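Long-range contacts in neurotoxin (Clostridium botulinum, PDB 3N7L), which is the receptor-binding domain of a botulinum neurotoxin of serotype D/C and probably attaches the toxin to gangliosides on nerve cells: residues 39-44 and 204-209; 73-78 and 208-213; 116-121 and 168-173. All coordinates share one frame; numbering follows the deposited sequence.

Contact 1 (39-44 and 204-209); sequences IFPFDF and WIRDFY
Trp204 meets Asp43 at the rim of its indole. The carboxylate oxygen Asp43 OD1 sits in the ring plane at the edge, 3.1 Å from Trp204 CD1, and the carboxylate itself stands 79° to the ring. Trp204 CA also sends a CA-H...O contact to the carbonyl of Phe44. Ile205 is paired with Phe44 by two backbone hydrogen bonds, Phe44 N to Ile205 O and Ile205 N to Phe44 O, both 3.0 Å. This antiparallel hydrogen-bonded pair joins strand 44-47 to strand 202-211 in one sheet of the concanavalin-like, lectin-type half of the domain. Phe44 CG lies between its backbone N and carbonyl carbon (chi1 61°), which lays the ring beside Ile205. Ile205 CB then makes a CH-pi contact over one face, 3.8 Å from the Phe44 ring centroid. Arg206 passes the loop with its aliphatic part. Arg206 CD is 3.3 Å from Pro41 CB, a proline that follows a cis peptide bond. Phe40 CZ lies over one face of the guanidinium, 3.9 Å from Arg206 NH2. Arg206 also makes a cation-pi contact with Trp78. Asp207 holds the guanidinium from its edge: Arg206 NE gives a nearly straight salt-bridged hydrogen bond, 2.9 Å long, to the anti lone pair of Asp207 OD2.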
# COMPACT_ATOMS: atom_id res chain seq x y z
N ILE A 39 2.56 -7.91 15.82
CA ILE A 39 1.62 -6.80 15.90
C ILE A 39 0.85 -6.67 14.59
O ILE A 39 1.27 -7.19 13.56
CB ILE A 39 2.32 -5.45 16.20
CG1 ILE A 39 3.22 -5.04 15.03
CG2 ILE A 39 3.13 -5.55 17.49
CD1 ILE A 39 3.80 -3.66 15.18
N PHE A 40 -0.28 -5.96 14.65
CA PHE A 40 -1.12 -5.75 13.49
C PHE A 40 -0.26 -5.36 12.28
O PHE A 40 0.71 -4.60 12.42
CB PHE A 40 -2.15 -4.65 13.78
CG PHE A 40 -3.16 -4.46 12.69
CD1 PHE A 40 -2.93 -3.56 11.66
CD2 PHE A 40 -4.32 -5.22 12.67
CE1 PHE A 40 -3.84 -3.41 10.62
CE2 PHE A 40 -5.24 -5.09 11.63
CZ PHE A 40 -5.00 -4.18 10.60
N PRO A 41 -0.61 -5.85 11.08
CA PRO A 41 -1.74 -6.73 10.77
C PRO A 41 -1.54 -8.23 11.03
O PRO A 41 -2.28 -9.05 10.50
CB PRO A 41 -1.99 -6.43 9.30
CG PRO A 41 -0.57 -6.31 8.78
CD PRO A 41 0.11 -5.48 9.85
N PHE A 42 -0.53 -8.57 11.83
CA PHE A 42 -0.25 -9.97 12.17
C PHE A 42 -0.05 -10.88 10.97
O PHE A 42 -0.47 -12.04 10.97
CB PHE A 42 -1.37 -10.53 13.04
CG PHE A 42 -1.76 -9.64 14.19
CD1 PHE A 42 -2.96 -8.94 14.16
CD2 PHE A 42 -0.92 -9.49 15.29
CE1 PHE A 42 -3.32 -8.10 15.22
CE2 PHE A 42 -1.27 -8.65 16.35
CZ PHE A 42 -2.47 -7.96 16.31
N ASP A 43 0.60 -10.35 9.95
CA ASP A 43 0.88 -11.09 8.72
C ASP A 43 1.96 -12.15 8.92
O ASP A 43 2.66 -12.15 9.94
CB ASP A 43 1.38 -10.10 7.68
CG ASP A 43 2.62 -9.36 8.16
OD1 ASP A 43 3.74 -9.91 8.03
OD2 ASP A 43 2.47 -8.25 8.71
N PHE A 44 2.06 -13.07 7.97
CA PHE A 44 3.13 -14.05 8.02
C PHE A 44 3.96 -13.75 6.78
O PHE A 44 3.43 -13.33 5.74
CB PHE A 44 2.61 -15.50 8.08
CG PHE A 44 1.78 -15.94 6.89
CD1 PHE A 44 2.39 -16.47 5.76
CD2 PHE A 44 0.39 -15.93 6.95
CE1 PHE A 44 1.63 -17.00 4.71
CE2 PHE A 44 -0.38 -16.45 5.91
CZ PHE A 44 0.24 -16.99 4.79
N TRP A 204 4.19 -11.13 1.96
CA TRP A 204 3.50 -11.06 3.24
C TRP A 204 2.03 -11.33 2.97
O TRP A 204 1.46 -10.77 2.05
CB TRP A 204 3.63 -9.66 3.85
CG TRP A 204 5.01 -9.28 4.32
CD1 TRP A 204 5.50 -9.38 5.59
CD2 TRP A 204 6.05 -8.72 3.52
NE1 TRP A 204 6.79 -8.90 5.63
CE2 TRP A 204 7.15 -8.49 4.37
CE3 TRP A 204 6.16 -8.38 2.16
CZ2 TRP A 204 8.35 -7.94 3.91
CZ3 TRP A 204 7.36 -7.84 1.70
CH2 TRP A 204 8.44 -7.62 2.58
N ILE A 205 1.42 -12.20 3.77
CA ILE A 205 0.01 -12.52 3.61
C ILE A 205 -0.71 -12.25 4.92
O ILE A 205 -0.17 -12.50 5.99
CB ILE A 205 -0.21 -13.99 3.22
CG1 ILE A 205 0.34 -14.25 1.82
CG2 ILE A 205 -1.70 -14.32 3.29
CD1 ILE A 205 -0.32 -13.44 0.73
N ARG A 206 -1.94 -11.78 4.81
CA ARG A 206 -2.73 -11.46 5.98
C ARG A 206 -4.21 -11.76 5.72
O ARG A 206 -4.73 -11.45 4.65
CB ARG A 206 -2.51 -9.98 6.30
CG ARG A 206 -3.47 -9.39 7.27
CD ARG A 206 -3.76 -7.95 6.93
NE ARG A 206 -5.12 -7.67 7.33
CZ ARG A 206 -5.70 -6.48 7.31
NH1 ARG A 206 -6.96 -6.40 7.70
NH2 ARG A 206 -5.05 -5.40 6.92
N ASP A 207 -4.87 -12.40 6.69
CA ASP A 207 -6.29 -12.74 6.60
C ASP A 207 -6.74 -13.39 5.29
O ASP A 207 -7.48 -12.80 4.50
CB ASP A 207 -7.14 -11.48 6.86
CG ASP A 207 -7.03 -10.99 8.30
OD1 ASP A 207 -7.33 -11.77 9.22
OD2 ASP A 207 -6.64 -9.82 8.51
N PHE A 208 -6.30 -14.62 5.06
CA PHE A 208 -6.67 -15.36 3.86
C PHE A 208 -8.01 -16.06 4.12
O PHE A 208 -8.09 -16.95 4.97
CB PHE A 208 -5.60 -16.40 3.53
CG PHE A 208 -5.84 -17.13 2.24
CD1 PHE A 208 -5.32 -16.63 1.04
CD2 PHE A 208 -6.58 -18.31 2.21
CE1 PHE A 208 -5.55 -17.30 -0.16
CE2 PHE A 208 -6.81 -18.99 1.01
CZ PHE A 208 -6.29 -18.48 -0.17
N TYR A 209 -9.04 -15.65 3.39
CA TYR A 209 -10.38 -16.22 3.56
C TYR A 209 -10.91 -16.89 2.29
O TYR A 209 -10.50 -16.56 1.18
CB TYR A 209 -11.38 -15.13 3.93
CG TYR A 209 -11.11 -14.31 5.17
CD1 TYR A 209 -11.86 -13.17 5.43
CD2 TYR A 209 -10.13 -14.69 6.09
CE1 TYR A 209 -11.65 -12.41 6.58
CE2 TYR A 209 -9.91 -13.93 7.26
CZ TYR A 209 -10.68 -12.79 7.48
OH TYR A 209 -10.48 -12.02 8.61

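Contact 2 (73-78 and 208-213); sequences FSISFW and FYIFAK
Phe208, Ser74 and Ser76 bury the most surface where strands 72-82 and 202-211 run antiparallel. Phe208 lies alongside Phe77, and both side chains point the same way. The rings of Phe77 and Phe208 are offset, their planes 30° from parallel and their centroids 5.3 Å apart, with little overlap. The closest carbons, Phe77 CD2 and Phe208 CE1, are 3.6 Å apart. Phe77 CG sits between its backbone N and carbonyl carbon (chi1 60°), which brings CB and one side of the ring against Phe208. The far end of Phe208 reaches Ile75, where Phe208 CZ meets Ile75 CG2 at 3.6 Å. Phe183 packs edge-to-face with the same Phe208 ring.

Ser74 and Ser76 lie with Tyr209 and Phe211 on the other face of the sheet. Each serine exchanges two backbone hydrogen bonds with its partner, Ser74 with Phe211 and Ser76 with Tyr209. The bond from Tyr209 N to Ser76 O is 2.8 Å and almost straight. Ser74 OG donates to Lys213 O at 2.8 Å, in the carbonyl plane on a lone pair. It also accepts a hydrogen bond from Leu215 N. Ser76 OG rests 3.5 Å from Tyr209 CB and lies in plane at the edge of the Phe211 ring. Leu223 of helix 217-226 touches both Ser76 and Phe211.

The two faces of this jelly-roll sheet differ in chemistry. Ile75, Phe77, Phe208 and Ile210 meet as apolar groups. On the other face Ser76 OG sits by aromatic rings, while the buried Ser74 hydroxyl both donates and accepts, which ties the turn after strand 202-211 to strand 72-82.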
# COMPACT_ATOMS: atom_id res chain seq x y z
N PHE A 73 -17.58 -19.75 -5.31
CA PHE A 73 -16.66 -19.54 -4.21
C PHE A 73 -15.85 -18.28 -4.43
O PHE A 73 -15.71 -17.81 -5.56
CB PHE A 73 -15.75 -20.76 -4.03
CG PHE A 73 -14.79 -20.99 -5.16
CD1 PHE A 73 -13.60 -20.27 -5.25
CD2 PHE A 73 -15.08 -21.93 -6.15
CE1 PHE A 73 -12.71 -20.48 -6.29
CE2 PHE A 73 -14.19 -22.15 -7.20
CZ PHE A 73 -13.01 -21.43 -7.27
N SER A 74 -15.33 -17.73 -3.34
CA SER A 74 -14.54 -16.51 -3.39
C SER A 74 -13.32 -16.64 -2.52
O SER A 74 -13.37 -17.26 -1.46
CB SER A 74 -15.37 -15.31 -2.91
OG SER A 74 -16.45 -15.06 -3.78
N ILE A 75 -12.22 -16.07 -2.98
CA ILE A 75 -10.95 -16.08 -2.25
C ILE A 75 -10.55 -14.63 -2.00
O ILE A 75 -10.50 -13.82 -2.93
CB ILE A 75 -9.85 -16.78 -3.09
CG1 ILE A 75 -10.27 -18.22 -3.40
CG2 ILE A 75 -8.53 -16.75 -2.34
CD1 ILE A 75 -9.34 -18.95 -4.35
N SER A 76 -10.29 -14.27 -0.75
CA SER A 76 -9.91 -12.90 -0.44
C SER A 76 -8.72 -12.88 0.50
O SER A 76 -8.60 -13.75 1.36
CB SER A 76 -11.08 -12.14 0.20
OG SER A 76 -11.34 -12.62 1.51
N PHE A 77 -7.84 -11.90 0.34
CA PHE A 77 -6.68 -11.81 1.21
C PHE A 77 -5.85 -10.56 0.96
O PHE A 77 -5.91 -9.96 -0.12
CB PHE A 77 -5.78 -13.05 1.03
CG PHE A 77 -5.26 -13.23 -0.37
CD1 PHE A 77 -4.03 -12.69 -0.75
CD2 PHE A 77 -5.99 -13.96 -1.31
CE1 PHE A 77 -3.54 -12.87 -2.05
CE2 PHE A 77 -5.51 -14.15 -2.61
CZ PHE A 77 -4.29 -13.60 -2.98
N TRP A 78 -5.09 -10.16 1.98
CA TRP A 78 -4.20 -9.02 1.86
C TRP A 78 -2.85 -9.60 1.52
O TRP A 78 -2.45 -10.63 2.06
CB TRP A 78 -4.10 -8.25 3.18
CG TRP A 78 -5.23 -7.29 3.39
CD1 TRP A 78 -6.39 -7.52 4.07
CD2 TRP A 78 -5.31 -5.95 2.90
NE1 TRP A 78 -7.19 -6.41 4.03
CE2 TRP A 78 -6.55 -5.43 3.32
CE3 TRP A 78 -4.45 -5.14 2.14
CZ2 TRP A 78 -6.96 -4.12 3.01
CZ3 TRP A 78 -4.85 -3.84 1.83
CH2 TRP A 78 -6.10 -3.34 2.27
N PHE A 208 -6.30 -14.62 5.06
CA PHE A 208 -6.67 -15.36 3.86
C PHE A 208 -8.01 -16.06 4.12
O PHE A 208 -8.09 -16.95 4.97
CB PHE A 208 -5.60 -16.40 3.53
CG PHE A 208 -5.84 -17.13 2.24
CD1 PHE A 208 -5.32 -16.63 1.04
CD2 PHE A 208 -6.58 -18.31 2.21
CE1 PHE A 208 -5.55 -17.30 -0.16
CE2 PHE A 208 -6.81 -18.99 1.01
CZ PHE A 208 -6.29 -18.48 -0.17
N TYR A 209 -9.04 -15.65 3.39
CA TYR A 209 -10.38 -16.22 3.56
C TYR A 209 -10.91 -16.89 2.29
O TYR A 209 -10.50 -16.56 1.18
CB TYR A 209 -11.38 -15.13 3.93
CG TYR A 209 -11.11 -14.31 5.17
CD1 TYR A 209 -11.86 -13.17 5.43
CD2 TYR A 209 -10.13 -14.69 6.09
CE1 TYR A 209 -11.65 -12.41 6.58
CE2 TYR A 209 -9.91 -13.93 7.26
CZ TYR A 209 -10.68 -12.79 7.48
OH TYR A 209 -10.48 -12.02 8.61
N ILE A 210 -11.83 -17.83 2.48
CA ILE A 210 -12.49 -18.49 1.36
C ILE A 210 -13.97 -18.58 1.73
O ILE A 210 -14.33 -19.02 2.83
CB ILE A 210 -11.94 -19.91 1.07
CG1 ILE A 210 -10.50 -19.80 0.55
CG2 ILE A 210 -12.81 -20.60 0.03
CD1 ILE A 210 -9.88 -21.13 0.17
N PHE A 211 -14.83 -18.12 0.82
CA PHE A 211 -16.27 -18.12 1.04
C PHE A 211 -16.97 -19.07 0.08
O PHE A 211 -16.61 -19.15 -1.10
CB PHE A 211 -16.83 -16.71 0.84
CG PHE A 211 -16.29 -15.69 1.81
CD1 PHE A 211 -16.93 -15.48 3.03
CD2 PHE A 211 -15.15 -14.95 1.51
CE1 PHE A 211 -16.43 -14.54 3.93
CE2 PHE A 211 -14.65 -14.01 2.40
CZ PHE A 211 -15.29 -13.80 3.62
N ALA A 212 -17.99 -19.77 0.57
CA ALA A 212 -18.74 -20.71 -0.24
C ALA A 212 -19.82 -19.99 -1.03
O ALA A 212 -20.95 -20.46 -1.13
CB ALA A 212 -19.37 -21.79 0.64
N LYS A 213 -19.47 -18.84 -1.59
CA LYS A 213 -20.42 -18.07 -2.38
C LYS A 213 -19.68 -17.09 -3.27
O LYS A 213 -18.48 -16.87 -3.11
CB LYS A 213 -21.39 -17.29 -1.48
CG LYS A 213 -20.75 -16.12 -0.76
CD LYS A 213 -21.79 -15.28 -0.03
CE LYS A 213 -22.75 -14.61 -0.99
NZ LYS A 213 -23.70 -13.70 -0.28

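Contact 3 (116-121 and 168-173); sequences LKQNEN and KVKELT
Gln118 lies against Leu172, and its side chain can be followed outward. Gln118 CB begins 3.9 Å from Leu172 CB, with Leu172 O at a similar distance. CG stands between the backbone N and the carbonyl carbon (chi1 67°), and beyond CG the chain is extended and passes obliquely over Leu172. Gln118 CG comes within 4.1 Å of Leu172 CD2. Gln118 CD lies over the same side chain, 3.9 Å from Leu172 CD2 and about as far from Leu172 CA. The amide ends beside Leu172 and the backbone on either side of it, near Glu171 and Thr173. Which end of the amide is oxygen and which is nitrogen is doubtful. Leu116 meets the other branch of Leu172. Leu116 CD2 is 4.0 Å from Leu172 CD1, and the two side chains cross at about a right angle. Val169 CG1 adds a looser apolar touch at 4.4 Å from Leu116 CD2. Gln118 and Asn119 form a classic beta bulge facing Ser122. The contact thus packs the last part of strand 111-117 and the corner at Gln118, where the chain turns toward strand 122-129, on the loop between strands 162-168 and 180-187. Met155 of strand 154-159 touches both Leu116 and Val169.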
# COMPACT_ATOMS: atom_id res chain seq x y z
N LEU A 116 -7.56 -21.54 -13.17
CA LEU A 116 -8.48 -22.64 -12.91
C LEU A 116 -7.88 -23.74 -13.79
O LEU A 116 -7.91 -23.63 -15.02
CB LEU A 116 -9.88 -22.25 -13.38
CG LEU A 116 -11.08 -22.34 -12.43
CD1 LEU A 116 -10.67 -22.00 -11.00
CD2 LEU A 116 -12.18 -21.39 -12.92
N LYS A 117 -7.33 -24.78 -13.19
CA LYS A 117 -6.70 -25.84 -13.96
C LYS A 117 -7.50 -27.14 -14.01
O LYS A 117 -7.56 -27.88 -13.02
CB LYS A 117 -5.30 -26.13 -13.40
CG LYS A 117 -4.45 -27.07 -14.24
CD LYS A 117 -3.18 -27.43 -13.49
CE LYS A 117 -2.22 -28.20 -14.38
NZ LYS A 117 -1.74 -27.34 -15.49
N GLN A 118 -8.13 -27.42 -15.14
CA GLN A 118 -8.90 -28.66 -15.23
C GLN A 118 -7.96 -29.86 -15.36
O GLN A 118 -8.18 -30.88 -14.71
CB GLN A 118 -9.90 -28.61 -16.39
CG GLN A 118 -9.30 -28.59 -17.75
CD GLN A 118 -10.35 -28.75 -18.83
OE1 GLN A 118 -11.12 -29.71 -18.82
NE2 GLN A 118 -10.40 -27.79 -19.75
N ASN A 119 -6.93 -29.74 -16.18
CA ASN A 119 -5.95 -30.81 -16.33
C ASN A 119 -4.60 -30.27 -16.80
O ASN A 119 -4.47 -29.08 -17.10
CB ASN A 119 -6.44 -31.92 -17.28
CG ASN A 119 -6.77 -31.41 -18.67
OD1 ASN A 119 -5.97 -30.73 -19.31
ND2 ASN A 119 -7.96 -31.76 -19.16
N GLU A 120 -3.60 -31.14 -16.85
CA GLU A 120 -2.26 -30.74 -17.26
C GLU A 120 -2.24 -30.07 -18.63
O GLU A 120 -1.31 -29.33 -18.96
CB GLU A 120 -1.31 -31.95 -17.26
CG GLU A 120 -1.64 -33.02 -18.30
CD GLU A 120 -2.75 -33.98 -17.85
OE1 GLU A 120 -3.14 -34.85 -18.67
OE2 GLU A 120 -3.22 -33.88 -16.70
N ASN A 121 -3.28 -30.32 -19.41
CA ASN A 121 -3.37 -29.79 -20.75
C ASN A 121 -4.20 -28.51 -20.91
O ASN A 121 -3.97 -27.73 -21.84
CB ASN A 121 -3.92 -30.88 -21.68
CG ASN A 121 -3.62 -30.62 -23.13
OD1 ASN A 121 -3.89 -31.45 -23.99
ND2 ASN A 121 -3.05 -29.45 -23.42
N LYS A 168 -16.22 -15.33 -18.64
CA LYS A 168 -17.15 -16.44 -18.54
C LYS A 168 -16.35 -17.74 -18.37
O LYS A 168 -15.42 -18.01 -19.14
CB LYS A 168 -18.00 -16.48 -19.82
CG LYS A 168 -18.86 -17.72 -20.02
CD LYS A 168 -20.03 -17.82 -19.05
CE LYS A 168 -20.96 -18.98 -19.45
NZ LYS A 168 -22.10 -19.19 -18.51
N VAL A 169 -16.69 -18.52 -17.35
CA VAL A 169 -16.00 -19.78 -17.10
C VAL A 169 -16.36 -20.76 -18.22
O VAL A 169 -17.54 -20.95 -18.53
CB VAL A 169 -16.40 -20.38 -15.74
CG1 VAL A 169 -15.74 -21.74 -15.54
CG2 VAL A 169 -15.99 -19.43 -14.62
N LYS A 170 -15.35 -21.38 -18.83
CA LYS A 170 -15.60 -22.33 -19.91
C LYS A 170 -15.86 -23.72 -19.34
O LYS A 170 -15.76 -23.94 -18.13
CB LYS A 170 -14.40 -22.37 -20.87
CG LYS A 170 -13.14 -23.00 -20.29
CD LYS A 170 -12.03 -23.13 -21.35
CE LYS A 170 -10.84 -23.93 -20.83
NZ LYS A 170 -9.77 -24.12 -21.85
N GLU A 171 -16.21 -24.66 -20.21
CA GLU A 171 -16.47 -26.02 -19.77
C GLU A 171 -15.14 -26.63 -19.31
O GLU A 171 -14.20 -26.75 -20.09
CB GLU A 171 -17.06 -26.84 -20.92
CG GLU A 171 -17.37 -28.28 -20.56
CD GLU A 171 -18.54 -28.41 -19.60
OE1 GLU A 171 -18.68 -29.48 -18.97
OE2 GLU A 171 -19.34 -27.46 -19.50
N LEU A 172 -15.08 -27.00 -18.04
CA LEU A 172 -13.87 -27.58 -17.47
C LEU A 172 -14.15 -28.95 -16.85
O LEU A 172 -13.56 -29.30 -15.83
CB LEU A 172 -13.30 -26.65 -16.39
CG LEU A 172 -12.91 -25.22 -16.80
CD1 LEU A 172 -12.57 -24.41 -15.56
CD2 LEU A 172 -11.74 -25.26 -17.76
N THR A 173 -15.06 -29.71 -17.45
CA THR A 173 -15.39 -31.03 -16.91
C THR A 173 -14.16 -31.85 -16.60
O THR A 173 -13.25 -31.96 -17.43
CB THR A 173 -16.29 -31.84 -17.86
OG1 THR A 173 -16.01 -31.47 -19.22
CG2 THR A 173 -17.76 -31.60 -17.53

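From the N terminus, the loop 39-44 comes first and is met by strand 202-211, so contact 1 closes the longest loop. Strand 72-82 follows, and contact 2 closes a shorter loop on the same late strand. Contact 3, between 116-121 and 168-173, is nested inside both. Contacts 1 and 2 share Phe208 and Tyr209, and they touch directly where Arg206 O probably accepts a hydrogen bond from Trp78 N. Together they form part of one sheet, in which strand 202-211 pairs with both 44-47 and 72-82. Contact 3 does not touch them; its centre is about 20 Å from that of contact 2, though their nearest atoms are about 4 Å apart. It links strand 111-117 of the second sheet to the loop leaving strand 162-168 of the first.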